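Local coordinates for protein putative drug/sodium antiporter (PDB 4Z3N) that probably exports small molecules, including the genotoxin colibactin, across the cell membrane as a MATE-family antiporter, at residues Ala151-Phe154 / Tyr155-Leu159; Thr293-Gly296 / Arg297-Phe301. All blocks are in the same frame, centred on the assembly; numbering follows the deposited sequence.

Interaction 1. Residues Ala151-Phe154 / Tyr155-Leu159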
loop_
_atom_site.group_PDB
_atom_site.type_symbol
_atom_site.label_atom_id
_atom_site.label_comp_id
_atom_site.label_asym_id
_atom_site.label_seq_id
_atom_site.Cartn_x
_atom_site.Cartn_y
_atom_site.Cartn_z
ATOM N N ALA A 151 15.127 -12.528 -18.244
ATOM C CA ALA A 151 14.177 -11.460 -17.970
ATOM C C ALA A 151 12.800 -11.738 -18.584
ATOM O O ALA A 151 11.784 -11.622 -17.899
ATOM C CB ALA A 151 14.728 -10.138 -18.475
ATOM N N THR A 152 12.771 -12.119 -19.862
ATOM C CA THR A 152 11.515 -12.351 -20.582
ATOM C C THR A 152 10.707 -13.518 -20.018
ATOM O O THR A 152 9.483 -13.478 -20.000
ATOM C CB THR A 152 11.757 -12.634 -22.080
ATOM O OG1 THR A 152 12.502 -11.561 -22.666
ATOM C CG2 THR A 152 10.433 -12.796 -22.815
ATOM N N GLU A 153 11.398 -14.562 -19.577
ATOM C CA GLU A 153 10.736 -15.757 -19.067
ATOM C C GLU A 153 9.985 -15.452 -17.769
ATOM O O GLU A 153 8.844 -15.872 -17.553
ATOM C CB GLU A 153 11.765 -16.869 -18.855
ATOM C CG GLU A 153 11.174 -18.218 -18.471
ATOM C CD GLU A 153 12.242 -19.303 -18.296
ATOM O OE1 GLU A 153 13.456 -18.969 -18.283
ATOM O OE2 GLU A 153 11.863 -20.497 -18.181
ATOM N N PHE A 154 10.646 -14.694 -16.915
ATOM C CA PHE A 154 10.097 -14.296 -15.642
ATOM C C PHE A 154 8.985 -13.257 -15.781
ATOM O O PHE A 154 8.013 -13.262 -15.023
ATOM C CB PHE A 154 11.239 -13.781 -14.774
ATOM C CG PHE A 154 12.027 -14.887 -14.105
ATOM C CD1 PHE A 154 11.427 -15.622 -13.076
ATOM C CD2 PHE A 154 13.340 -15.172 -14.499
ATOM C CE1 PHE A 154 12.119 -16.656 -12.491
ATOM C CE2 PHE A 154 14.087 -16.165 -13.933
ATOM C CZ PHE A 154 13.493 -16.928 -12.922
ATOM N N TYR A 155 9.129 -12.384 -16.775
ATOM C CA TYR A 155 8.079 -11.452 -17.132
ATOM C C TYR A 155 6.808 -12.219 -17.517
ATOM O O TYR A 155 5.706 -11.914 -17.055
ATOM C CB TYR A 155 8.543 -10.543 -18.271
ATOM C CG TYR A 155 7.444 -9.673 -18.875
ATOM C CD1 TYR A 155 7.053 -8.479 -18.272
ATOM C CD2 TYR A 155 6.815 -10.037 -20.057
ATOM C CE1 TYR A 155 6.068 -7.685 -18.831
ATOM C CE2 TYR A 155 5.828 -9.250 -20.617
ATOM C CZ TYR A 155 5.461 -8.078 -20.002
ATOM O OH TYR A 155 4.474 -7.302 -20.559
ATOM N N TYR A 156 6.984 -13.229 -18.353
ATOM C CA TYR A 156 5.904 -14.093 -18.792
ATOM C C TYR A 156 5.257 -14.892 -17.643
ATOM O O TYR A 156 4.043 -15.009 -17.564
ATOM C CB TYR A 156 6.439 -15.045 -19.859
ATOM C CG TYR A 156 6.523 -14.469 -21.262
ATOM C CD1 TYR A 156 5.696 -13.420 -21.678
ATOM C CD2 TYR A 156 7.416 -15.004 -22.184
ATOM C CE1 TYR A 156 5.774 -12.923 -22.977
ATOM C CE2 TYR A 156 7.506 -14.515 -23.470
ATOM C CZ TYR A 156 6.692 -13.484 -23.872
ATOM O OH TYR A 156 6.825 -13.037 -25.174
ATOM N N TYR A 157 6.071 -15.447 -16.757
ATOM C CA TYR A 157 5.540 -16.140 -15.595
ATOM C C TYR A 157 4.754 -15.159 -14.718
ATOM O O TYR A 157 3.702 -15.507 -14.173
ATOM C CB TYR A 157 6.668 -16.802 -14.793
ATOM C CG TYR A 157 7.390 -17.926 -15.520
ATOM C CD1 TYR A 157 6.745 -18.691 -16.481
ATOM C CD2 TYR A 157 8.717 -18.225 -15.230
ATOM C CE1 TYR A 157 7.396 -19.724 -17.133
ATOM C CE2 TYR A 157 9.382 -19.252 -15.882
ATOM C CZ TYR A 157 8.716 -20.002 -16.832
ATOM O OH TYR A 157 9.380 -21.028 -17.487
ATOM N N SER A 158 5.265 -13.936 -14.592
ATOM C CA SER A 158 4.555 -12.852 -13.910
ATOM C C SER A 158 3.141 -12.597 -14.474
ATOM O O SER A 158 2.205 -12.322 -13.727
ATOM C CB SER A 158 5.364 -11.549 -13.995
ATOM O OG SER A 158 6.574 -11.606 -13.256
ATOM N N LEU A 159 3.006 -12.665 -15.796
ATOM C CA LEU A 159 1.714 -12.494 -16.448
ATOM C C LEU A 159 0.762 -13.630 -16.063
ATOM O O LEU A 159 -0.453 -13.443 -15.978
ATOM C CB LEU A 159 1.868 -12.429 -17.980
ATOM C CG LEU A 159 2.611 -11.260 -18.656
ATOM C CD1 LEU A 159 2.554 -11.386 -20.184
ATOM C CD2 LEU A 159 2.091 -9.896 -18.235
#
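E153 and Y157 run side by side off one face of helix 149-159, one turn apart, and meet at their polar ends. The phenol of Y157 donates OH to OE2 of E153 over 2.6 Å, reaching the anti side of the carboxylate and lying 16° out of its plane. An extended glutamate makes this possible: with CG anti to the backbone N (chi1 -174°), the chain lies along the tyrosine. E153 CG touches the ring at Y157 CE2, 3.3 Å away. Carboxylate and ring are turned 50° apart, while E153 O sits over one face of the same ring, offset toward its rim. The next pair around the helix is apolar, T152 CG2 touching Y156 CE2 at 3.5 Å.

The backbone makes regular i to i+4 bonds, among them Y155 N to A151 O at 3.0 Å. F154 O is gripped twice by S158, whose N binds at 2.9 Å and whose OG binds at 2.8 Å from the opposite face of the carbonyl plane.

Further out, Y155 ties the helix to helix 107-132, through its OH bond to G130 O, and to the short helix 134-139, where it packs on L137. F154 packs on the loop carrying I68 and V71. Y157 also touches a monoolein molecule. Chemically, E153, Y157 and S158 settle their polar groups within one turn: S158 returns its hydroxyl to the F154 carbonyl, and the phenol donor would probably stabilise E153 as a carboxylate.

Interaction 2. Residues Thr293-Gly296 / Arg297-Phe301; sequences TLTG and RIDYF. With OLC ((2R)-2,3-dihydroxypropyl (9Z)-octadec-9-enoate), chain B.
A buried carboxylate lies against a lipid chain: CG of D299 is 3.5 Å from C7 of a bound monoolein, while OD2 on the same group takes the hydroxyl of T295 from the preceding turn. This is an i to i+4 side-chain pair on helix 286-322, which includes the eighth of the twelve predicted membrane spans of this MATE transporter. T295 OG1 donates to D299 OD2 over 3.0 Å, arriving nearly in line with the C-O bond. The hydroxyl is placed for this by its torsion, which sets OG1 between the backbone N and the carbonyl carbon (chi1 71°). Q375 NE2 of helix 366-379 also binds OG1, so the pair ties two helices together, and D299 itself touches Q375 and H351.

I298 packs on H351, M358 and Y359, and L294 joins it against Y359. T295 and D299 are also joined through the backbone, D299 N to T295 O, 2.7 Å long and close to straight at 169°. The following bond is more bent: Y300 N reaches G296 O at 3.0 Å with an N-H...O angle of 136°, and the same N makes a weak bond to R297 O.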
loop_
_atom_site.group_PDB
_atom_site.type_symbol
_atom_site.label_atom_id
_atom_site.label_comp_id
_atom_site.label_asym_id
_atom_site.label_seq_id
_atom_site.Cartn_x
_atom_site.Cartn_y
_atom_site.Cartn_z
ATOM N N THR A 293 18.683 4.625 -0.466
ATOM C CA THR A 293 18.514 3.199 -0.730
ATOM C C THR A 293 18.591 2.397 0.576
ATOM O O THR A 293 17.944 1.369 0.723
ATOM C CB THR A 293 19.573 2.659 -1.734
ATOM O OG1 THR A 293 19.458 3.344 -2.988
ATOM C CG2 THR A 293 19.365 1.180 -1.967
ATOM N N LEU A 294 19.382 2.880 1.529
ATOM C CA LEU A 294 19.501 2.224 2.822
ATOM C C LEU A 294 18.308 2.543 3.748
ATOM O O LEU A 294 17.765 1.648 4.403
ATOM C CB LEU A 294 20.819 2.621 3.492
ATOM C CG LEU A 294 22.136 2.112 2.883
ATOM C CD1 LEU A 294 23.313 2.681 3.649
ATOM C CD2 LEU A 294 22.220 0.596 2.880
ATOM N N THR A 295 17.884 3.807 3.783
ATOM C CA THR A 295 16.831 4.219 4.707
ATOM C C THR A 295 15.457 3.683 4.317
ATOM O O THR A 295 14.621 3.406 5.179
ATOM C CB THR A 295 16.739 5.751 4.817
ATOM O OG1 THR A 295 16.199 6.301 3.609
ATOM C CG2 THR A 295 18.088 6.341 5.088
ATOM N N GLY A 296 15.251 3.523 3.015
ATOM C CA GLY A 296 13.951 3.241 2.436
ATOM C C GLY A 296 13.137 2.099 3.010
ATOM O O GLY A 296 11.966 2.290 3.325
ATOM N N ARG A 297 13.720 0.909 3.123
ATOM C CA ARG A 297 12.956 -0.204 3.678
ATOM C C ARG A 297 12.538 0.145 5.110
ATOM O O ARG A 297 11.388 -0.075 5.486
ATOM C CB ARG A 297 13.746 -1.523 3.653
ATOM C CG ARG A 297 13.886 -2.200 2.290
ATOM C CD ARG A 297 14.749 -3.473 2.401
ATOM N NE ARG A 297 15.655 -3.659 1.266
ATOM C CZ ARG A 297 16.611 -4.588 1.206
ATOM N NH1 ARG A 297 16.795 -5.424 2.221
ATOM N NH2 ARG A 297 17.390 -4.679 0.134
ATOM N N ILE A 298 13.464 0.710 5.887
ATOM C CA ILE A 298 13.212 1.027 7.289
ATOM C C ILE A 298 12.171 2.136 7.425
ATOM O O ILE A 298 11.264 2.038 8.244
ATOM C CB ILE A 298 14.509 1.446 8.032
ATOM C CG1 ILE A 298 15.526 0.309 8.026
ATOM C CG2 ILE A 298 14.209 1.852 9.482
ATOM C CD1 ILE A 298 16.800 0.659 8.770
ATOM N N ASP A 299 12.299 3.182 6.621
ATOM C CA ASP A 299 11.319 4.255 6.629
ATOM C C ASP A 299 9.936 3.687 6.321
ATOM O O ASP A 299 8.916 4.180 6.807
ATOM C CB ASP A 299 11.701 5.342 5.618
ATOM C CG ASP A 299 12.834 6.252 6.125
ATOM O OD1 ASP A 299 12.803 6.616 7.339
ATOM O OD2 ASP A 299 13.728 6.605 5.302
ATOM N N TYR A 300 9.923 2.622 5.527
ATOM C CA TYR A 300 8.685 1.997 5.115
ATOM C C TYR A 300 8.046 1.167 6.245
ATOM O O TYR A 300 6.827 1.247 6.456
ATOM C CB TYR A 300 8.903 1.116 3.880
ATOM C CG TYR A 300 7.609 0.473 3.469
ATOM C CD1 TYR A 300 6.680 1.177 2.735
ATOM C CD2 TYR A 300 7.283 -0.813 3.882
ATOM C CE1 TYR A 300 5.466 0.611 2.390
ATOM C CE2 TYR A 300 6.073 -1.390 3.537
ATOM C CZ TYR A 300 5.171 -0.668 2.791
ATOM O OH TYR A 300 3.966 -1.222 2.435
ATOM N N PHE A 301 8.853 0.376 6.957
ATOM C CA PHE A 301 8.338 -0.370 8.099
ATOM C C PHE A 301 7.697 0.544 9.163
ATOM O O PHE A 301 6.688 0.194 9.760
ATOM C CB PHE A 301 9.434 -1.216 8.764
ATOM C CG PHE A 301 9.110 -1.582 10.201
ATOM C CD1 PHE A 301 8.087 -2.492 10.494
ATOM C CD2 PHE A 301 9.795 -0.987 11.259
ATOM C CE1 PHE A 301 7.761 -2.819 11.813
ATOM C CE2 PHE A 301 9.479 -1.307 12.582
ATOM C CZ PHE A 301 8.455 -2.227 12.857
HETATM C C18 OLC B . 2.784 7.054 1.613
HETATM C C10 OLC B . 8.917 12.184 5.272
HETATM C C9 OLC B . 9.470 10.985 4.998
HETATM C C17 OLC B . 3.941 7.696 2.352
HETATM C C11 OLC B . 7.993 12.865 4.281
HETATM C C8 OLC B . 10.894 10.700 5.447
HETATM C C24 OLC B . 9.275 15.080 -2.401
HETATM C C16 OLC B . 4.031 9.153 1.959
HETATM C C12 OLC B . 7.795 12.043 3.014
HETATM C C7 OLC B . 11.317 9.277 5.131
HETATM C C15 OLC B . 5.113 9.857 2.768
HETATM C C13 OLC B . 6.323 12.077 2.601
HETATM C C6 OLC B . 11.661 9.128 3.662
HETATM C C14 OLC B . 5.879 10.821 1.872
HETATM C C5 OLC B . 12.557 10.259 3.200
HETATM C C4 OLC B . 12.465 10.401 1.687
HETATM C C3 OLC B . 11.016 10.433 1.245
HETATM C C2 OLC B . 10.865 10.994 -0.157
HETATM C C21 OLC B . 8.153 13.525 -0.808
HETATM C C1 OLC B . 9.495 11.642 -0.314
HETATM C C22 OLC B . 7.941 14.543 -1.915
HETATM O O19 OLC B . 8.523 11.242 0.311
HETATM O O25 OLC B . 9.260 15.164 -3.812
HETATM O O23 OLC B . 7.268 13.934 -3.000
HETATM O O20 OLC B . 9.353 12.817 -1.066
#

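Overall arrangement
From the N terminus, the chain first reaches interaction 1 on helix 149-159, in the first MatE domain, then passes through several membrane helices before interaction 2 on helix 286-322, in the second. Each contact spans single helical turns, so neither closes a long loop, and the two follow in series without nesting or crossing. The centres of interaction 1 and interaction 2 lie about 27 Å apart. The nearest atoms of interaction 1 and interaction 2 are about 18 Å apart, so the two do not touch. Interaction 1 joins its helix to helix 134-139 and the loop around V71; interaction 2 joins its own to helices 326-358 and 366-379. Both sites also meet monoolein, consistent with a membrane setting.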